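Local coordinates for tailspike protein (Acinetobacter phage vB_ApiP_P1, PDB 6E1R), which probably recognises and depolymerises the capsular polysaccharide of its Acinetobacter host, acting as a trimeric tailspike hydrolase, at residues Asn380-Phe393 and Ile404-Arg418. Residues are numbered along the deposited sequence; the frame is centred on the assembly and turned at random.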
loop_
_atom_site.group_PDB
_atom_site.type_symbol
_atom_site.label_atom_id
_atom_site.label_comp_id
_atom_site.label_asym_id
_atom_site.label_seq_id
_atom_site.Cartn_x
_atom_site.Cartn_y
_atom_site.Cartn_z
ATOM N N ASN A 380 12.664 21.182 -8.975
ATOM C CA ASN A 380 11.638 21.342 -7.945
ATOM C C ASN A 380 10.420 22.083 -8.489
ATOM O O ASN A 380 9.840 22.940 -7.820
ATOM C CB ASN A 380 12.205 22.046 -6.711
ATOM C CG ASN A 380 13.402 21.322 -6.127
ATOM O OD1 ASN A 380 13.421 20.093 -6.048
ATOM N ND2 ASN A 380 14.414 22.081 -5.722
ATOM N N ASP A 381 10.031 21.750 -9.718
ATOM C CA ASP A 381 8.846 22.332 -10.338
ATOM C C ASP A 381 7.610 21.881 -9.568
ATOM O O ASP A 381 7.232 20.705 -9.617
ATOM C CB ASP A 381 8.768 21.923 -11.806
ATOM C CG ASP A 381 7.594 22.558 -12.534
ATOM O OD1 ASP A 381 6.921 23.431 -11.948
ATOM O OD2 ASP A 381 7.351 22.186 -13.701
ATOM N N VAL A 382 6.980 22.817 -8.855
ATOM C CA VAL A 382 5.817 22.487 -8.041
ATOM C C VAL A 382 4.636 22.055 -8.900
ATOM O O VAL A 382 3.734 21.365 -8.408
ATOM C CB VAL A 382 5.452 23.688 -7.146
ATOM C CG1 VAL A 382 4.396 23.303 -6.117
ATOM C CG2 VAL A 382 6.698 24.228 -6.460
ATOM N N ALA A 383 4.626 22.421 -10.185
ATOM C CA ALA A 383 3.569 21.959 -11.076
ATOM C C ALA A 383 3.596 20.449 -11.266
ATOM O O ALA A 383 2.595 19.872 -11.704
ATOM C CB ALA A 383 3.680 22.656 -12.433
ATOM N N LEU A 384 4.714 19.801 -10.949
ATOM C CA LEU A 384 4.835 18.352 -11.027
ATOM C C LEU A 384 4.569 17.670 -9.694
ATOM O O LEU A 384 4.599 16.436 -9.628
ATOM C CB LEU A 384 6.228 17.964 -11.530
ATOM C CG LEU A 384 6.658 18.545 -12.875
ATOM C CD1 LEU A 384 8.073 18.104 -13.212
ATOM C CD2 LEU A 384 5.687 18.142 -13.970
ATOM N N ILE A 385 4.314 18.432 -8.636
ATOM C CA ILE A 385 4.110 17.889 -7.299
ATOM C C ILE A 385 2.607 17.747 -7.102
ATOM O O ILE A 385 1.897 18.736 -6.895
ATOM C CB ILE A 385 4.744 18.773 -6.224
ATOM C CG1 ILE A 385 6.249 18.907 -6.460
ATOM C CG2 ILE A 385 4.469 18.204 -4.839
ATOM C CD1 ILE A 385 6.974 17.585 -6.551
ATOM N N GLU A 386 2.113 16.508 -7.173
ATOM C CA GLU A 386 0.700 16.270 -6.904
ATOM C C GLU A 386 0.387 16.391 -5.419
ATOM O O GLU A 386 -0.702 16.849 -5.053
ATOM C CB GLU A 386 0.286 14.893 -7.424
ATOM C CG GLU A 386 -1.208 14.619 -7.341
ATOM C CD GLU A 386 -2.022 15.525 -8.246
ATOM O OE1 GLU A 386 -1.498 15.941 -9.300
ATOM O OE2 GLU A 386 -3.184 15.822 -7.899
ATOM N N ASN A 387 1.320 15.995 -4.557
ATOM C CA ASN A 387 1.162 16.144 -3.117
ATOM C C ASN A 387 2.505 15.904 -2.444
ATOM O O ASN A 387 3.310 15.093 -2.911
ATOM C CB ASN A 387 0.105 15.181 -2.561
ATOM C CG ASN A 387 -0.514 15.680 -1.274
ATOM O OD1 ASN A 387 -0.306 15.101 -0.209
ATOM N ND2 ASN A 387 -1.272 16.768 -1.361
ATOM N N SER A 388 2.735 16.622 -1.343
ATOM C CA SER A 388 3.978 16.500 -0.579
ATOM C C SER A 388 3.632 16.762 0.884
ATOM O O SER A 388 3.541 17.920 1.301
ATOM C CB SER A 388 5.035 17.469 -1.089
ATOM O OG SER A 388 6.090 17.614 -0.153
ATOM N N ILE A 389 3.444 15.690 1.652
ATOM C CA ILE A 389 2.957 15.784 3.023
ATOM C C ILE A 389 3.859 14.979 3.948
ATOM O O ILE A 389 4.308 13.882 3.599
ATOM C CB ILE A 389 1.496 15.302 3.139
ATOM C CG1 ILE A 389 1.312 13.961 2.425
ATOM C CG2 ILE A 389 0.542 16.356 2.593
ATOM C CD1 ILE A 389 -0.080 13.380 2.568
ATOM N N ALA A 390 4.126 15.541 5.131
ATOM C CA ALA A 390 4.831 14.856 6.216
ATOM C C ALA A 390 6.219 14.375 5.800
ATOM O O ALA A 390 6.734 13.395 6.339
ATOM C CB ALA A 390 4.003 13.688 6.760
ATOM N N ASN A 391 6.842 15.067 4.851
ATOM C CA ASN A 391 8.189 14.732 4.417
ATOM C C ASN A 391 9.219 15.450 5.278
ATOM O O ASN A 391 9.027 16.606 5.663
ATOM C CB ASN A 391 8.392 15.112 2.950
ATOM C CG ASN A 391 7.485 14.341 2.018
ATOM O OD1 ASN A 391 7.402 13.115 2.087
ATOM N ND2 ASN A 391 6.792 15.059 1.139
ATOM N N HIS A 392 10.314 14.758 5.577
ATOM C CA HIS A 392 11.456 15.356 6.258
ATOM C C HIS A 392 12.690 15.169 5.390
ATOM O O HIS A 392 13.112 14.035 5.141
ATOM C CB HIS A 392 11.684 14.742 7.639
ATOM C CG HIS A 392 12.916 15.253 8.320
ATOM N ND1 HIS A 392 13.088 16.580 8.648
ATOM C CD2 HIS A 392 14.044 14.618 8.718
ATOM C CE1 HIS A 392 14.266 16.740 9.227
ATOM N NE2 HIS A 392 14.865 15.564 9.282
ATOM N N PHE A 393 13.264 16.279 4.934
ATOM C CA PHE A 393 14.450 16.262 4.089
ATOM C C PHE A 393 15.461 17.254 4.641
ATOM O O PHE A 393 15.165 18.448 4.750
ATOM C CB PHE A 393 14.101 16.605 2.638
ATOM C CG PHE A 393 13.412 15.494 1.901
ATOM C CD1 PHE A 393 13.898 14.199 1.963
ATOM C CD2 PHE A 393 12.277 15.743 1.149
ATOM C CE1 PHE A 393 13.266 13.174 1.286
ATOM C CE2 PHE A 393 11.640 14.723 0.470
ATOM C CZ PHE A 393 12.136 13.436 0.538
ATOM N N ILE A 404 8.821 23.387 -2.467
ATOM C CA ILE A 404 8.128 22.187 -2.014
ATOM C C ILE A 404 8.125 22.155 -0.493
ATOM O O ILE A 404 9.146 22.424 0.153
ATOM C CB ILE A 404 8.790 20.931 -2.607
ATOM C CG1 ILE A 404 8.797 21.011 -4.136
ATOM C CG2 ILE A 404 8.076 19.671 -2.137
ATOM C CD1 ILE A 404 9.524 19.867 -4.810
ATOM N N ARG A 405 6.975 21.823 0.087
ATOM C CA ARG A 405 6.814 21.872 1.533
ATOM C C ARG A 405 7.417 20.641 2.198
ATOM O O ARG A 405 7.276 19.517 1.708
ATOM C CB ARG A 405 5.335 21.985 1.901
ATOM C CG ARG A 405 5.080 22.585 3.275
ATOM C CD ARG A 405 3.591 22.726 3.542
ATOM N NE ARG A 405 3.315 23.493 4.753
ATOM C CZ ARG A 405 2.118 23.581 5.324
ATOM N NH1 ARG A 405 1.080 22.944 4.796
ATOM N NH2 ARG A 405 1.956 24.303 6.424
ATOM N N THR A 406 8.090 20.866 3.324
ATOM C CA THR A 406 8.610 19.813 4.185
ATOM C C THR A 406 8.258 20.150 5.627
ATOM O O THR A 406 7.744 21.232 5.926
ATOM C CB THR A 406 10.129 19.634 4.039
ATOM O OG1 THR A 406 10.804 20.784 4.563
ATOM C CG2 THR A 406 10.520 19.435 2.581
ATOM N N LEU A 407 8.535 19.206 6.528
ATOM C CA LEU A 407 8.237 19.429 7.940
ATOM C C LEU A 407 9.065 20.578 8.508
ATOM O O LEU A 407 8.579 21.343 9.350
ATOM C CB LEU A 407 8.479 18.147 8.735
ATOM C CG LEU A 407 7.471 17.017 8.519
ATOM C CD1 LEU A 407 7.829 15.807 9.368
ATOM C CD2 LEU A 407 6.060 17.492 8.825
ATOM N N THR A 408 10.310 20.720 8.058
ATOM C CA THR A 408 11.158 21.826 8.485
ATOM C C THR A 408 11.027 23.057 7.597
ATOM O O THR A 408 11.614 24.096 7.917
ATOM C CB THR A 408 12.626 21.386 8.533
ATOM O OG1 THR A 408 13.026 20.897 7.247
ATOM C CG2 THR A 408 12.821 20.295 9.574
HETATM N N MSE A 409 10.282 22.966 6.500
HETATM C CA MSE A 409 10.037 24.114 5.632
HETATM C C MSE A 409 8.545 24.287 5.373
HETATM O O MSE A 409 8.065 24.001 4.277
HETATM C CB MSE A 409 10.784 23.956 4.307
HETATM C CG MSE A 409 12.249 24.347 4.367
HETATM SE SE MSE A 409 12.493 26.279 4.311
HETATM C CE MSE A 409 11.675 26.631 2.574
ATOM N N PRO A 410 7.808 24.761 6.383
ATOM C CA PRO A 410 6.352 24.897 6.225
ATOM C C PRO A 410 5.946 25.955 5.215
ATOM O O PRO A 410 4.788 25.953 4.777
ATOM C CB PRO A 410 5.872 25.266 7.638
ATOM C CG PRO A 410 7.031 24.958 8.549
ATOM C CD PRO A 410 8.254 25.177 7.722
ATOM N N SER A 411 6.854 26.857 4.832
ATOM C CA SER A 411 6.513 27.903 3.874
ATOM C C SER A 411 6.273 27.357 2.474
ATOM O O SER A 411 5.684 28.057 1.644
ATOM C CB SER A 411 7.621 28.956 3.829
ATOM O OG SER A 411 8.863 28.372 3.477
ATOM N N GLY A 412 6.706 26.133 2.194
ATOM C CA GLY A 412 6.512 25.545 0.889
ATOM C C GLY A 412 5.074 25.120 0.657
ATOM O O GLY A 412 4.197 25.243 1.512
ATOM N N PHE A 413 4.835 24.604 -0.546
ATOM C CA PHE A 413 3.509 24.179 -0.968
ATOM C C PHE A 413 3.383 22.665 -0.875
ATOM O O PHE A 413 4.306 21.930 -1.242
ATOM C CB PHE A 413 3.221 24.639 -2.399
ATOM C CG PHE A 413 3.378 26.118 -2.601
ATOM C CD1 PHE A 413 2.349 26.988 -2.276
ATOM C CD2 PHE A 413 4.556 26.641 -3.108
ATOM C CE1 PHE A 413 2.493 28.349 -2.457
ATOM C CE2 PHE A 413 4.705 28.002 -3.293
ATOM C CZ PHE A 413 3.672 28.857 -2.966
ATOM N N ASN A 414 2.234 22.200 -0.376
ATOM C CA ASN A 414 1.970 20.766 -0.367
ATOM C C ASN A 414 1.683 20.249 -1.769
ATOM O O ASN A 414 2.017 19.102 -2.087
ATOM C CB ASN A 414 0.800 20.444 0.562
ATOM C CG ASN A 414 1.093 20.781 2.007
ATOM O OD1 ASN A 414 0.698 21.834 2.503
ATOM N ND2 ASN A 414 1.795 19.885 2.692
ATOM N N ALA A 415 1.075 21.076 -2.613
ATOM C CA ALA A 415 0.723 20.687 -3.971
ATOM C C ALA A 415 0.608 21.949 -4.812
ATOM O O ALA A 415 0.619 23.068 -4.293
ATOM C CB ALA A 415 -0.579 19.882 -4.005
ATOM N N ASP A 416 0.496 21.754 -6.125
ATOM C CA ASP A 416 0.354 22.898 -7.018
ATOM C C ASP A 416 -1.049 23.485 -6.938
ATOM O O ASP A 416 -1.216 24.701 -6.789
ATOM C CB ASP A 416 0.686 22.491 -8.453
ATOM C CG ASP A 416 0.521 23.634 -9.435
ATOM O OD1 ASP A 416 1.212 24.661 -9.272
ATOM O OD2 ASP A 416 -0.300 23.504 -10.367
ATOM N N SER A 417 -2.073 22.638 -7.022
ATOM C CA SER A 417 -3.443 23.123 -7.051
ATOM C C SER A 417 -4.389 22.049 -6.533
ATOM O O SER A 417 -4.124 20.849 -6.649
ATOM C CB SER A 417 -3.863 23.555 -8.463
ATOM O OG SER A 417 -3.900 22.454 -9.352
ATOM N N ARG A 418 -5.499 22.506 -5.958
ATOM C CA ARG A 418 -6.589 21.652 -5.514
ATOM C C ARG A 418 -7.898 22.388 -5.752
ATOM O O ARG A 418 -7.985 23.596 -5.520
ATOM C CB ARG A 418 -6.465 21.288 -4.030
ATOM C CG ARG A 418 -5.452 20.205 -3.707
ATOM C CD ARG A 418 -5.828 18.876 -4.342
ATOM N NE ARG A 418 -5.013 17.781 -3.823
ATOM C CZ ARG A 418 -3.791 17.484 -4.256
ATOM N NH1 ARG A 418 -3.233 18.199 -5.222
ATOM N NH2 ARG A 418 -3.128 16.469 -3.720
HETATM O O HOH W 1 5.929 17.927 3.826
HETATM O O HOH W 2 11.961 18.552 6.778
HETATM O O HOH W 3 13.376 20.094 4.403
#
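Arg418 closes on the backbone carbonyl of Glu386 with both terminal nitrogens, NH1 at 2.9 Å and NH2 at 2.8 Å from O, which lies close to the guanidinium plane. The Glu386 carboxylate adds charge attraction alone: Glu386 OE2 stands 3.6 Å from Arg418 NH1, well out of that plane. NH1 also donates to Ser417 O, which helps fix the turn of the head. Further along, Asn414 ND2 gives a 3.0 Å bond to Ser388 O, while its OD1 receives Arg405 NH1 on a lone pair and the backbone N of Asn419 of a neighbouring subunit. Ser388 OG, swung anti to its own backbone N (chi1 164°), donates to Arg405 O at 2.9 Å and accepts from Asn391 ND2, which also donates to Phe360 O on the preceding coil. Leu407 N meets Asn391 O almost in line with the carbonyl (C=O...N 179°), and a bridging water ties His392 ND1 and Phe393 N to Thr408 N. Beneath this polar seam, Ile404 reaches CD1 to Ile385 CG1 at 3.8 Å, the two side chains crossing near a right angle, and Val382 CG1 rests on Phe413 CB. The 404-418 chain appears to cover the last parallel coil of the beta-helix, and Ala415, Ser417 and Arg418 pair in parallel with a strand of a neighbouring subunit. Side-chain and backbone donors share the coil's carbonyls, and Asn414 links this closure to trimer assembly.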